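Local coordinates for 3-oxoacyl-[acyl-carrier-protein] synthase 2 (Rickettsia rickettsii, PDB 4JGA), which probably catalyses the condensation of malonyl-acyl carrier protein with a growing acyl chain, the elongation step of bacterial fatty acid synthesis, at residues S89-F94 against I156-I161. Residues are numbered along the deposited sequence; the frame is centred on the assembly and turned at random.
Sequences SKMDKF and IPASLI
The Phe94 ring turns its edge to the carbonyl oxygens of Leu160 and Ile161. CZ lies 3.6 Å from Leu160 O, close to the ring plane, and CE2 lies 3.9 Å from Ile161 O, also at the edge. Asp92 OD2, from the ring's own segment, is a third oxygen in plane at the edge. Oxygens at the edge would suit the slightly positive ring hydrogens, though the approach of Ile161 O is long. Ile161 CA approaches CZ obliquely. The Asp92 carboxylate accepts from Phe94 N through OD2, at 3.0 Å and nearly straight (176°). The donor meets the anti side of OD2, 31° out of the carboxylate plane. CG of Asp92 is anti to the backbone N (chi1 -168°), which brings OD2 to the N-H of Phe94 in the first turn of the helix. The other oxygen, OD1, accepts from Met135 N, so both carboxylate oxygens are held. The backbone N of Asp92 donates to Ala158 O at 3.1 Å, joining the two segments directly. Ala158 CB packs against Lys90 O at 3.3 Å and against Met91 CA. The Met91 chain bends at chi2 and chi3. This lays SD beside Ala158 CA and carries CE over to Pro157 O, 3.2 Å away. Leu163 and Leu167 of helix 163-172 also touch Met91, as does Met292 of the second subunit. The contact is buried close to the subunit interface. Asp92 caps helix 93-109 with its side chain, while its backbone N ties that helix start to the end of helix 155-159, within the N-terminal half of the thiolase-like fold of beta-ketoacyl synthases.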
# COMPACT_ATOMS: atom_id res chain seq x y z
N SER A 89 -13.79 17.31 -4.15
CA SER A 89 -14.89 17.13 -3.18
C SER A 89 -15.58 15.75 -3.33
O SER A 89 -16.18 15.28 -2.38
CB SER A 89 -15.92 18.23 -3.28
OG SER A 89 -16.62 18.14 -4.51
N LYS A 90 -15.41 15.09 -4.47
CA LYS A 90 -15.96 13.75 -4.70
C LYS A 90 -15.14 12.65 -4.03
O LYS A 90 -15.62 11.54 -3.89
CB LYS A 90 -15.98 13.44 -6.19
CG LYS A 90 -16.56 14.55 -7.03
CD LYS A 90 -18.02 14.67 -6.82
CE LYS A 90 -18.56 15.65 -7.85
NZ LYS A 90 -19.86 16.11 -7.36
N MET A 91 -13.89 12.96 -3.69
CA MET A 91 -12.97 12.00 -3.10
C MET A 91 -13.26 11.81 -1.62
O MET A 91 -13.90 12.65 -0.99
CB MET A 91 -11.52 12.47 -3.29
CG MET A 91 -11.15 12.87 -4.73
SD MET A 91 -11.38 11.58 -5.97
CE MET A 91 -9.96 10.62 -5.72
N ASP A 92 -12.83 10.67 -1.06
CA ASP A 92 -12.92 10.44 0.36
C ASP A 92 -12.09 11.49 1.13
O ASP A 92 -11.06 11.99 0.64
CB ASP A 92 -12.42 9.04 0.72
CG ASP A 92 -12.77 8.65 2.15
OD1 ASP A 92 -13.94 8.21 2.35
OD2 ASP A 92 -11.92 8.83 3.06
N LYS A 93 -12.54 11.81 2.32
CA LYS A 93 -11.84 12.74 3.20
C LYS A 93 -10.39 12.40 3.48
O LYS A 93 -9.62 13.32 3.67
CB LYS A 93 -12.57 12.89 4.53
CG LYS A 93 -13.76 13.80 4.40
CD LYS A 93 -14.83 13.48 5.42
CE LYS A 93 -14.43 13.87 6.81
NZ LYS A 93 -15.34 14.98 7.19
N PHE A 94 -10.00 11.12 3.49
CA PHE A 94 -8.58 10.81 3.67
C PHE A 94 -7.78 11.49 2.57
O PHE A 94 -6.70 11.99 2.83
CB PHE A 94 -8.23 9.32 3.81
CG PHE A 94 -8.01 8.60 2.51
CD1 PHE A 94 -9.08 8.05 1.82
CD2 PHE A 94 -6.73 8.43 2.00
CE1 PHE A 94 -8.89 7.40 0.61
CE2 PHE A 94 -6.54 7.80 0.80
CZ PHE A 94 -7.62 7.26 0.11
N ILE A 156 -15.04 4.58 -7.53
CA ILE A 156 -13.78 3.83 -7.49
C ILE A 156 -12.59 4.73 -7.18
O ILE A 156 -11.92 4.52 -6.16
CB ILE A 156 -13.56 2.98 -8.77
CG1 ILE A 156 -14.66 1.91 -8.89
CG2 ILE A 156 -12.18 2.34 -8.73
CD1 ILE A 156 -14.66 0.88 -7.78
N PRO A 157 -12.31 5.75 -8.02
CA PRO A 157 -11.14 6.59 -7.65
C PRO A 157 -11.25 7.25 -6.26
O PRO A 157 -10.24 7.44 -5.56
CB PRO A 157 -11.08 7.64 -8.80
CG PRO A 157 -12.45 7.64 -9.41
CD PRO A 157 -12.92 6.20 -9.28
N ALA A 158 -12.47 7.61 -5.86
CA ALA A 158 -12.68 8.27 -4.58
C ALA A 158 -12.32 7.39 -3.39
O ALA A 158 -12.04 7.91 -2.30
CB ALA A 158 -14.12 8.71 -4.45
N SER A 159 -12.35 6.08 -3.62
CA SER A 159 -12.12 5.06 -2.61
C SER A 159 -10.70 4.46 -2.64
O SER A 159 -10.32 3.74 -1.71
CB SER A 159 -13.09 3.89 -2.83
OG SER A 159 -14.45 4.28 -2.71
N LEU A 160 -9.94 4.70 -3.69
CA LEU A 160 -8.65 4.02 -3.84
C LEU A 160 -7.54 4.72 -3.07
O LEU A 160 -7.32 5.92 -3.22
CB LEU A 160 -8.27 3.95 -5.30
CG LEU A 160 -9.02 2.99 -6.21
CD1 LEU A 160 -8.54 3.16 -7.64
CD2 LEU A 160 -8.75 1.57 -5.78
N ILE A 161 -6.82 3.95 -2.26
CA ILE A 161 -5.70 4.52 -1.48
C ILE A 161 -4.71 5.30 -2.34
O ILE A 161 -4.23 6.37 -1.97
CB ILE A 161 -5.00 3.44 -0.60
CG1 ILE A 161 -5.95 3.06 0.53
CG2 ILE A 161 -3.70 3.98 0.00
CD1 ILE A 161 -5.52 1.91 1.42